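Local coordinates for probable outer membrane protein (Pseudomonas aeruginosa, PDB 3DWO), which probably transports long-chain fatty acids or other hydrophobic compounds across the outer membrane, as a beta-barrel channel of the FadL family, at residues I165-S170 and I236-K241; G242-Y247 and D271-A276; S312-L317 and I329-R334. All blocks are in the same frame, centred on the assembly; numbering follows the deposited sequence.

In the fold
The three contacts follow one another along the chain; none nests in or crosses another. Contact 1 (I165-S170 with I236-K241) closes a loop of 65 residues that includes strand 201-220, and it joins strands 158-177 and 226-248 on either side of that strand. Contact 2 (G242-Y247 with D271-A276) opens directly where contact 1 closes, farther along strand 226-248. It brings the chain back to strand 275-281 after helices 253-259 and 262-266. Contact 3 (S312-L317 with I329-R334) ties the open end of the hairpin 316-321/324-330. The centres of contacts 1 and 3 lie about 17 Å apart. All three belong to the FadL-type barrel and its connecting segments.

Contact 1: I165-S170 and I236-K241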
loop_
_atom_site.group_PDB
_atom_site.type_symbol
_atom_site.label_atom_id
_atom_site.label_comp_id
_atom_site.label_asym_id
_atom_site.label_seq_id
_atom_site.Cartn_x
_atom_site.Cartn_y
_atom_site.Cartn_z
ATOM N N ILE A 165 -14.561 -10.266 2.635
ATOM C CA ILE A 165 -14.178 -8.930 3.052
ATOM C C ILE A 165 -14.861 -7.914 2.155
ATOM O O ILE A 165 -14.832 -8.044 0.931
ATOM C CB ILE A 165 -12.640 -8.740 2.981
ATOM C CG1 ILE A 165 -12.284 -7.264 3.172
ATOM C CG2 ILE A 165 -12.108 -9.273 1.662
ATOM C CD1 ILE A 165 -10.790 -6.990 3.182
ATOM N N ILE A 166 -15.518 -6.930 2.761
ATOM C CA ILE A 166 -16.162 -5.883 1.978
ATOM C C ILE A 166 -15.176 -4.741 2.067
ATOM O O ILE A 166 -14.957 -4.153 3.131
ATOM C CB ILE A 166 -17.523 -5.462 2.546
ATOM C CG1 ILE A 166 -18.452 -6.675 2.613
ATOM C CG2 ILE A 166 -18.151 -4.419 1.636
ATOM C CD1 ILE A 166 -18.677 -7.361 1.263
ATOM N N GLN A 167 -14.582 -4.443 0.924
ATOM C CA GLN A 167 -13.541 -3.447 0.823
ATOM C C GLN A 167 -13.910 -2.110 0.178
ATOM O O GLN A 167 -14.660 -2.043 -0.794
ATOM C CB GLN A 167 -12.375 -4.119 0.086
ATOM C CG GLN A 167 -11.305 -3.218 -0.396
ATOM C CD GLN A 167 -11.733 -2.396 -1.570
ATOM O OE1 GLN A 167 -11.391 -1.227 -1.652
ATOM N NE2 GLN A 167 -12.477 -3.000 -2.496
ATOM N N ARG A 168 -13.360 -1.042 0.734
ATOM C CA ARG A 168 -13.576 0.296 0.210
ATOM C C ARG A 168 -12.212 0.942 -0.032
ATOM O O ARG A 168 -11.412 1.091 0.888
ATOM C CB ARG A 168 -14.389 1.134 1.196
ATOM C CG ARG A 168 -14.389 2.623 0.883
ATOM C CD ARG A 168 -15.091 2.938 -0.418
ATOM N NE ARG A 168 -14.910 4.337 -0.796
ATOM C CZ ARG A 168 -15.185 5.369 -0.004
ATOM N NH1 ARG A 168 -15.658 5.160 1.218
ATOM N NH2 ARG A 168 -14.977 6.612 -0.428
ATOM N N THR A 169 -11.949 1.310 -1.280
ATOM C CA THR A 169 -10.685 1.943 -1.640
ATOM C C THR A 169 -10.899 3.348 -2.171
ATOM O O THR A 169 -11.793 3.580 -2.976
ATOM C CB THR A 169 -9.950 1.167 -2.759
ATOM O OG1 THR A 169 -9.558 -0.123 -2.285
ATOM C CG2 THR A 169 -8.710 1.929 -3.203
ATOM N N SER A 170 -10.073 4.284 -1.720
ATOM C CA SER A 170 -10.145 5.650 -2.219
ATOM C C SER A 170 -8.749 5.925 -2.752
ATOM O O SER A 170 -7.761 5.504 -2.155
ATOM C CB SER A 170 -10.479 6.639 -1.102
ATOM O OG SER A 170 -9.349 6.871 -0.292
ATOM N N ILE A 236 -8.645 -9.048 -5.271
ATOM C CA ILE A 236 -9.927 -8.372 -5.192
ATOM C C ILE A 236 -10.085 -7.416 -6.374
ATOM O O ILE A 236 -9.372 -6.406 -6.467
ATOM C CB ILE A 236 -10.062 -7.577 -3.867
ATOM C CG1 ILE A 236 -9.832 -8.508 -2.671
ATOM C CG2 ILE A 236 -11.442 -6.939 -3.777
ATOM C CD1 ILE A 236 -9.974 -7.823 -1.315
ATOM N N ARG A 237 -10.999 -7.757 -7.285
ATOM C CA ARG A 237 -11.274 -6.927 -8.450
ATOM C C ARG A 237 -11.699 -5.577 -7.892
ATOM O O ARG A 237 -12.604 -5.492 -7.057
ATOM C CB ARG A 237 -12.387 -7.545 -9.289
ATOM C CG ARG A 237 -12.021 -8.901 -9.863
ATOM C CD ARG A 237 -11.897 -8.849 -11.377
ATOM N NE ARG A 237 -10.637 -8.267 -11.828
ATOM C CZ ARG A 237 -10.446 -7.764 -13.045
ATOM N NH1 ARG A 237 -11.438 -7.765 -13.929
ATOM N NH2 ARG A 237 -9.260 -7.266 -13.382
ATOM N N ASN A 238 -11.058 -4.520 -8.372
ATOM C CA ASN A 238 -11.314 -3.200 -7.827
ATOM C C ASN A 238 -11.174 -2.086 -8.874
ATOM O O ASN A 238 -10.087 -1.548 -9.090
ATOM C CB ASN A 238 -10.329 -3.020 -6.661
ATOM C CG ASN A 238 -10.629 -1.820 -5.796
ATOM O OD1 ASN A 238 -11.778 -1.393 -5.657
ATOM N ND2 ASN A 238 -9.586 -1.279 -5.183
ATOM N N LYS A 239 -12.287 -1.757 -9.524
ATOM C CA LYS A 239 -12.306 -0.707 -10.533
ATOM C C LYS A 239 -12.717 0.598 -9.867
ATOM O O LYS A 239 -13.884 0.787 -9.520
ATOM C CB LYS A 239 -13.298 -1.057 -11.642
ATOM C CG LYS A 239 -13.441 0.004 -12.722
ATOM C CD LYS A 239 -14.343 -0.513 -13.839
ATOM C CE LYS A 239 -14.551 0.516 -14.934
ATOM N NZ LYS A 239 -15.429 -0.034 -16.012
ATOM N N LEU A 240 -11.749 1.490 -9.680
ATOM C CA LEU A 240 -12.002 2.777 -9.048
ATOM C C LEU A 240 -12.733 3.706 -10.012
ATOM O O LEU A 240 -12.425 3.757 -11.207
ATOM C CB LEU A 240 -10.675 3.407 -8.603
ATOM C CG LEU A 240 -9.995 2.874 -7.332
ATOM C CD1 LEU A 240 -10.124 1.370 -7.220
ATOM C CD2 LEU A 240 -8.528 3.288 -7.347
ATOM N N LYS A 241 -13.708 4.436 -9.484
ATOM C CA LYS A 241 -14.491 5.350 -10.293
ATOM C C LYS A 241 -14.569 6.706 -9.621
ATOM O O LYS A 241 -14.613 6.801 -8.394
ATOM C CB LYS A 241 -15.898 4.785 -10.502
ATOM C CG LYS A 241 -15.895 3.382 -11.097
ATOM C CD LYS A 241 -17.297 2.822 -11.209
ATOM C CE LYS A 241 -17.263 1.305 -11.273
ATOM N NZ LYS A 241 -16.642 0.703 -10.048
#
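I165 meets I236 through their methyl groups. CG2 of I165 lies 3.9 Å from CD1 of I236, and the two side chains cross at about a right angle. The I236 chain is fully stretched (chi2 -179°), which carries CD1 across to the strand. I166 turns away, as expected from strand alternation, and touches a detergent molecule. Q167 faces the contact again. Its amide is uncertainly placed, because OE1 of Q167 falls too close to OG1 of T169. As modelled, NE2 of Q167 approaches OD1 of N238 to 3.6 Å, too long to count as a bond. Strand 201-220 pairs with both strands involved, and its S211 bonds to the Q167 backbone. The contact therefore spans an intervening strand of the barrel and is made by side chains alone. Strand 226-248 is broken here, and I236, R237 and N238 do not follow regular strand geometry. R168 turns away like I166. T169 turns back toward N238. ND2 of N238 lies 3.1 Å from OG1 of T169, a weak bond and a doubtful one because the position of OG1 is uncertain. Outside partners are T143 for OG1 of T169, with the same caution, and for N238 they are N209 through OD1 and L282 O through ND2. CG2 of T169 also approaches CD1 of L240, at 4.3 Å.

Contact 2: G242-Y247 and D271-A276; sequences GHYNLY and DLRMGA
This is an antiparallel backbone pairing reinforced by one tyrosine, Y244, where strand 226-248 meets the start of strand 275-281. Y244 and A276 form a hydrogen-bonded pair. Y244 N binds A276 O at 2.9 Å, and A276 N returns the bond to Y244 O at 3.0 Å. N245 and G275 form the next, non-hydrogen-bonded pair. Their CA atoms are just 3.9 Å apart, a close approach made beside a glycine. One step farther, L246 N binds M274 O at 2.9 Å, although the 271-274 part is no longer regular strand.

The Y244 side chain leans over the partner segment. Its CG is set between the backbone N and the carbonyl carbon (chi1 81°), which lays the ring across A276. The backbone N of A276 sits over the ring centre, and CB of A276 lies 3.8 Å from CE2 of Y244. R273 O approaches the edge of the ring, near its plane. The phenol oxygen is gripped from the loop: R273 N donates to Y244 OH at 3.0 Å with an N-H...O angle of 158°. A water hydrogen-bonded to Y244 OH at 2.8 Å donates to D271 O. The ring is thus fixed at both its root and its hydroxyl. L272 CD1 adds an apolar contact with the ring, 4.0 Å from CE1 of Y244.

L246 packs beside L272 and M274, and I258 of helix 253-259 touches both L246 and M274. The N245 side chain leads away from D271-A276, and its OD1 accepts from R204 NH2 of strand 201-220. A detergent molecule touches L272. The arrangement joins strand 226-248 to the start of strand 275-281 and its lead-in loop after a helical connection, consistent with the elaborate extracellular loops of FadL proteins.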
loop_
_atom_site.group_PDB
_atom_site.type_symbol
_atom_site.label_atom_id
_atom_site.label_comp_id
_atom_site.label_asym_id
_atom_site.label_seq_id
_atom_site.Cartn_x
_atom_site.Cartn_y
_atom_site.Cartn_z
ATOM N N GLY A 242 -14.596 7.749 -10.441
ATOM C CA GLY A 242 -14.651 9.105 -9.933
ATOM C C GLY A 242 -14.540 10.128 -11.057
ATOM O O GLY A 242 -15.273 10.051 -12.046
ATOM N N HIS A 243 -13.613 11.072 -10.915
ATOM C CA HIS A 243 -13.433 12.133 -11.907
ATOM C C HIS A 243 -11.980 12.566 -12.002
ATOM O O HIS A 243 -11.149 12.186 -11.180
ATOM C CB HIS A 243 -14.247 13.372 -11.504
ATOM C CG HIS A 243 -15.667 13.074 -11.136
ATOM N ND1 HIS A 243 -16.691 13.064 -12.060
ATOM C CD2 HIS A 243 -16.223 12.715 -9.954
ATOM C CE1 HIS A 243 -17.816 12.710 -11.462
ATOM N NE2 HIS A 243 -17.559 12.492 -10.185
ATOM N N TYR A 244 -11.688 13.378 -13.014
ATOM C CA TYR A 244 -10.356 13.943 -13.193
ATOM C C TYR A 244 -10.621 15.361 -13.663
ATOM O O TYR A 244 -11.640 15.632 -14.292
ATOM C CB TYR A 244 -9.526 13.173 -14.245
ATOM C CG TYR A 244 -9.807 13.525 -15.697
ATOM C CD1 TYR A 244 -9.389 14.743 -16.243
ATOM C CD2 TYR A 244 -10.491 12.635 -16.530
ATOM C CE1 TYR A 244 -9.646 15.062 -17.582
ATOM C CE2 TYR A 244 -10.755 12.944 -17.873
ATOM C CZ TYR A 244 -10.330 14.155 -18.389
ATOM O OH TYR A 244 -10.585 14.459 -19.709
ATOM N N ASN A 245 -9.716 16.269 -13.334
ATOM C CA ASN A 245 -9.852 17.645 -13.759
ATOM C C ASN A 245 -8.441 18.187 -13.891
ATOM O O ASN A 245 -7.502 17.650 -13.296
ATOM C CB ASN A 245 -10.672 18.462 -12.747
ATOM C CG ASN A 245 -9.897 18.809 -11.495
ATOM O OD1 ASN A 245 -9.049 19.696 -11.505
ATOM N ND2 ASN A 245 -10.187 18.111 -10.408
ATOM N N LEU A 246 -8.288 19.223 -14.703
ATOM C CA LEU A 246 -6.987 19.821 -14.906
ATOM C C LEU A 246 -7.031 21.222 -14.330
ATOM O O LEU A 246 -7.902 22.009 -14.688
ATOM C CB LEU A 246 -6.655 19.899 -16.399
ATOM C CG LEU A 246 -6.506 18.608 -17.205
ATOM C CD1 LEU A 246 -7.742 17.748 -17.059
ATOM C CD2 LEU A 246 -6.294 18.960 -18.665
ATOM N N TYR A 247 -6.109 21.518 -13.423
ATOM C CA TYR A 247 -6.038 22.847 -12.844
ATOM C C TYR A 247 -4.923 23.580 -13.569
ATOM O O TYR A 247 -3.751 23.438 -13.220
ATOM C CB TYR A 247 -5.734 22.786 -11.344
ATOM C CG TYR A 247 -5.205 24.097 -10.804
ATOM C CD1 TYR A 247 -5.803 25.310 -11.154
ATOM C CD2 TYR A 247 -4.070 24.135 -9.996
ATOM C CE1 TYR A 247 -5.279 26.532 -10.722
ATOM C CE2 TYR A 247 -3.538 25.349 -9.556
ATOM C CZ TYR A 247 -4.146 26.544 -9.927
ATOM O OH TYR A 247 -3.598 27.748 -9.540
ATOM N N ASP A 271 -9.553 11.797 -26.065
ATOM C CA ASP A 271 -10.604 12.770 -25.792
ATOM C C ASP A 271 -10.338 13.417 -24.436
ATOM O O ASP A 271 -10.943 13.046 -23.428
ATOM C CB ASP A 271 -11.985 12.110 -25.781
ATOM C CG ASP A 271 -13.057 13.024 -25.196
ATOM O OD1 ASP A 271 -13.179 14.183 -25.660
ATOM O OD2 ASP A 271 -13.773 12.585 -24.267
ATOM N N LEU A 272 -9.429 14.385 -24.417
ATOM C CA LEU A 272 -9.083 15.072 -23.184
ATOM C C LEU A 272 -9.898 16.357 -23.003
ATOM O O LEU A 272 -10.071 17.140 -23.942
ATOM C CB LEU A 272 -7.588 15.398 -23.173
ATOM C CG LEU A 272 -7.063 16.060 -21.897
ATOM C CD1 LEU A 272 -7.144 15.059 -20.743
ATOM C CD2 LEU A 272 -5.629 16.525 -22.104
ATOM N N ARG A 273 -10.388 16.570 -21.787
ATOM C CA ARG A 273 -11.187 17.752 -21.474
ATOM C C ARG A 273 -10.645 18.409 -20.209
ATOM O O ARG A 273 -9.702 17.899 -19.599
ATOM C CB ARG A 273 -12.648 17.347 -21.269
ATOM C CG ARG A 273 -13.240 16.574 -22.445
ATOM C CD ARG A 273 -14.607 16.005 -22.094
ATOM N NE ARG A 273 -15.170 15.207 -23.179
ATOM C CZ ARG A 273 -16.326 14.550 -23.106
ATOM N NH1 ARG A 273 -17.050 14.592 -21.993
ATOM N NH2 ARG A 273 -16.760 13.848 -24.147
ATOM N N MET A 274 -11.233 19.532 -19.809
ATOM C CA MET A 274 -10.769 20.213 -18.608
ATOM C C MET A 274 -11.217 19.446 -17.370
ATOM O O MET A 274 -10.698 19.656 -16.278
ATOM C CB MET A 274 -11.290 21.659 -18.560
ATOM C CG MET A 274 -10.617 22.588 -19.566
ATOM S SD MET A 274 -8.795 22.557 -19.451
ATOM C CE MET A 274 -8.533 23.599 -18.015
ATOM N N GLY A 275 -12.173 18.545 -17.564
ATOM C CA GLY A 275 -12.692 17.736 -16.477
ATOM C C GLY A 275 -13.711 16.738 -17.005
ATOM O O GLY A 275 -14.425 17.036 -17.953
ATOM N N ALA A 276 -13.777 15.554 -16.406
ATOM C CA ALA A 276 -14.724 14.537 -16.848
ATOM C C ALA A 276 -14.739 13.386 -15.856
ATOM O O ALA A 276 -13.907 13.330 -14.957
ATOM C CB ALA A 276 -14.331 14.024 -18.239
HETATM O O HOH W 1 -12.556 12.844 -20.834
#

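Contact 3: S312-L317 and I329-R334; sequences SSFQDL and IPYTYR. With C8E ((hydroxyethyloxy)tri(ethyloxy)octane), chain D.
F314 lies between Y331 and Y333, and the three rings form an aromatic cluster. The F314 side chain extends with CG anti to the backbone N (chi1 -172°), and both tyrosines lie alongside it, pointing the same way. The pair with Y333 is edge-to-face: the edge of F314 is directed at the face of Y333, with CD2 of F314 over the ring centre and planes 72° apart. Y331 is different. Its plane is within 14° of that of F314, but the rings are slid apart and barely overlap. Contact is made by CE2 of F314, 3.5 Å from CD2 of Y331. CB of L317 meets the edge of the Y331 ring in its plane, 3.5 Å from CE2 of Y331, next to the atom F314 touches.

A detergent molecule borders the cluster. Its C3 lies over one face of Y331, offset toward the rim, 3.4 Å from CE1 of Y331. Y333 OH also abuts C3, so tightly that the exact distance is doubtful. L317 CD1 and F314 CZ touch other carbons of the detergent.

Backbone bonds set the register of the two segments. L317 and I329 exchange two bonds. Q315 O accepts from both Y331 N and T332 N, each at 2.9 Å and both from the same face of the carbonyl plane. Y333 N binds F314 O at 3.0 Å, and F314 is the centre of an inverse gamma turn. The Q315 chain bends at chi2, bringing NE2 back to S312 O at 2.9 Å in the carbonyl plane. Its OE1 meets CG2 of T332.

Y331 OH is held by D370 and R372, and T332 OG1 by H365. W311 meets Y333 edge-to-face. The segments form the base of hairpin 316-321/324-330, which lies in the chain between strands 300-309 and 336-346. Those two strands pair with each other, and F314 touches L282.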
loop_
_atom_site.group_PDB
_atom_site.type_symbol
_atom_site.label_atom_id
_atom_site.label_comp_id
_atom_site.label_asym_id
_atom_site.label_seq_id
_atom_site.Cartn_x
_atom_site.Cartn_y
_atom_site.Cartn_z
ATOM N N SER A 312 2.224 -9.380 -9.386
ATOM C CA SER A 312 2.326 -9.406 -10.833
ATOM C C SER A 312 1.041 -8.968 -11.536
ATOM O O SER A 312 1.059 -8.648 -12.729
ATOM C CB SER A 312 2.712 -10.807 -11.302
ATOM O OG SER A 312 3.064 -10.771 -12.669
ATOM N N SER A 313 -0.076 -8.958 -10.808
ATOM C CA SER A 313 -1.335 -8.539 -11.402
ATOM C C SER A 313 -1.314 -7.031 -11.665
ATOM O O SER A 313 -2.079 -6.532 -12.488
ATOM C CB SER A 313 -2.520 -8.909 -10.497
ATOM O OG SER A 313 -2.524 -8.156 -9.298
ATOM N N PHE A 314 -0.445 -6.301 -10.970
ATOM C CA PHE A 314 -0.352 -4.861 -11.193
ATOM C C PHE A 314 0.599 -4.615 -12.364
ATOM O O PHE A 314 1.781 -4.321 -12.179
ATOM C CB PHE A 314 0.163 -4.136 -9.947
ATOM C CG PHE A 314 0.094 -2.639 -10.058
ATOM C CD1 PHE A 314 -1.134 -2.003 -10.255
ATOM C CD2 PHE A 314 1.248 -1.864 -9.984
ATOM C CE1 PHE A 314 -1.210 -0.618 -10.378
ATOM C CE2 PHE A 314 1.184 -0.471 -10.105
ATOM C CZ PHE A 314 -0.045 0.152 -10.302
ATOM N N GLN A 315 0.064 -4.755 -13.572
ATOM C CA GLN A 315 0.830 -4.579 -14.795
ATOM C C GLN A 315 0.879 -3.130 -15.247
ATOM O O GLN A 315 1.885 -2.675 -15.792
ATOM C CB GLN A 315 0.226 -5.447 -15.905
ATOM C CG GLN A 315 0.535 -6.932 -15.758
ATOM C CD GLN A 315 2.019 -7.215 -15.957
ATOM O OE1 GLN A 315 2.604 -6.789 -16.949
ATOM N NE2 GLN A 315 2.630 -7.929 -15.016
ATOM N N ASP A 316 -0.207 -2.398 -15.024
ATOM C CA ASP A 316 -0.252 -0.999 -15.430
ATOM C C ASP A 316 -1.324 -0.201 -14.698
ATOM O O ASP A 316 -2.218 -0.768 -14.067
ATOM C CB ASP A 316 -0.515 -0.915 -16.928
ATOM C CG ASP A 316 -1.872 -1.470 -17.304
ATOM O OD1 ASP A 316 -2.194 -2.604 -16.882
ATOM O OD2 ASP A 316 -2.622 -0.778 -18.022
ATOM N N LEU A 317 -1.220 1.121 -14.787
ATOM C CA LEU A 317 -2.198 2.010 -14.173
ATOM C C LEU A 317 -2.800 2.711 -15.373
ATOM O O LEU A 317 -2.125 3.491 -16.046
ATOM C CB LEU A 317 -1.520 3.046 -13.268
ATOM C CG LEU A 317 -2.127 3.348 -11.888
ATOM C CD1 LEU A 317 -1.692 4.742 -11.459
ATOM C CD2 LEU A 317 -3.639 3.260 -11.914
ATOM N N ILE A 329 -0.105 3.789 -17.998
ATOM C CA ILE A 329 1.263 3.788 -17.495
ATOM C C ILE A 329 1.682 2.385 -17.045
ATOM O O ILE A 329 1.116 1.821 -16.108
ATOM C CB ILE A 329 1.395 4.775 -16.307
ATOM C CG1 ILE A 329 0.938 6.164 -16.751
ATOM C CG2 ILE A 329 2.843 4.827 -15.811
ATOM C CD1 ILE A 329 0.872 7.184 -15.630
ATOM N N PRO A 330 2.679 1.799 -17.719
ATOM C CA PRO A 330 3.126 0.456 -17.336
ATOM C C PRO A 330 3.925 0.459 -16.041
ATOM O O PRO A 330 4.707 1.366 -15.784
ATOM C CB PRO A 330 3.974 0.019 -18.528
ATOM C CG PRO A 330 3.431 0.842 -19.673
ATOM C CD PRO A 330 3.245 2.184 -19.021
ATOM N N TYR A 331 3.718 -0.558 -15.219
ATOM C CA TYR A 331 4.442 -0.668 -13.969
ATOM C C TYR A 331 5.046 -2.055 -13.839
ATOM O O TYR A 331 6.093 -2.222 -13.218
ATOM C CB TYR A 331 3.516 -0.356 -12.792
ATOM C CG TYR A 331 3.346 1.130 -12.567
ATOM C CD1 TYR A 331 4.438 1.928 -12.221
ATOM C CD2 TYR A 331 2.101 1.745 -12.715
ATOM C CE1 TYR A 331 4.298 3.305 -12.027
ATOM C CE2 TYR A 331 1.947 3.123 -12.524
ATOM C CZ TYR A 331 3.047 3.896 -12.178
ATOM O OH TYR A 331 2.897 5.254 -11.966
ATOM N N THR A 332 4.384 -3.038 -14.444
ATOM C CA THR A 332 4.837 -4.429 -14.440
ATOM C C THR A 332 5.492 -4.904 -13.142
ATOM O O THR A 332 6.635 -5.356 -13.142
ATOM C CB THR A 332 5.824 -4.683 -15.600
ATOM O OG1 THR A 332 6.876 -3.713 -15.550
ATOM C CG2 THR A 332 5.111 -4.565 -16.942
ATOM N N TYR A 333 4.760 -4.798 -12.039
ATOM C CA TYR A 333 5.254 -5.243 -10.739
ATOM C C TYR A 333 5.587 -6.730 -10.782
ATOM O O TYR A 333 5.003 -7.480 -11.561
ATOM C CB TYR A 333 4.184 -5.016 -9.671
ATOM C CG TYR A 333 4.179 -3.642 -9.044
ATOM C CD1 TYR A 333 4.719 -2.536 -9.706
ATOM C CD2 TYR A 333 3.615 -3.445 -7.790
ATOM C CE1 TYR A 333 4.698 -1.266 -9.120
ATOM C CE2 TYR A 333 3.584 -2.188 -7.199
ATOM C CZ TYR A 333 4.127 -1.104 -7.863
ATOM O OH TYR A 333 4.115 0.127 -7.245
ATOM N N ARG A 334 6.512 -7.151 -9.929
ATOM C CA ARG A 334 6.911 -8.552 -9.851
ATOM C C ARG A 334 6.309 -9.191 -8.601
ATOM O O ARG A 334 6.042 -8.505 -7.609
ATOM C CB ARG A 334 8.444 -8.669 -9.776
ATOM C CG ARG A 334 9.048 -7.957 -8.573
ATOM C CD ARG A 334 10.523 -8.298 -8.315
ATOM N NE ARG A 334 11.008 -7.643 -7.092
ATOM C CZ ARG A 334 12.214 -7.826 -6.556
ATOM N NH1 ARG A 334 13.086 -8.653 -7.124
ATOM N NH2 ARG A 334 12.550 -7.183 -5.443
HETATM C C1 C8E D . 6.077 2.269 -8.595
HETATM C C2 C8E D . 4.957 3.200 -8.659
HETATM C C3 C8E D . 3.639 2.588 -8.761
HETATM C C4 C8E D . 2.664 3.664 -8.712
HETATM C C5 C8E D . 1.350 3.102 -8.313
HETATM C C6 C8E D . 0.487 4.154 -7.810
HETATM C C7 C8E D . -0.810 3.531 -8.007
HETATM C C8 C8E D . -1.687 3.854 -6.856
HETATM O O9 C8E D . -3.012 4.364 -6.907
HETATM C C10 C8E D . -3.240 5.611 -7.533
HETATM C C11 C8E D . -4.713 5.854 -7.428
HETATM O O12 C8E D . -5.382 5.440 -8.631
HETATM C C13 C8E D . -5.977 6.509 -9.430
HETATM C C14 C8E D . -5.240 7.389 -10.489
HETATM O O15 C8E D . -5.562 7.713 -11.875
HETATM C C16 C8E D . -4.981 6.772 -12.802
HETATM C C17 C8E D . -3.577 7.151 -13.309
HETATM O O18 C8E D . -3.021 8.477 -13.191
HETATM C C19 C8E D . -3.305 9.327 -14.335
HETATM C C20 C8E D . -2.182 10.030 -15.185
HETATM O O21 C8E D . -1.798 11.374 -14.856
#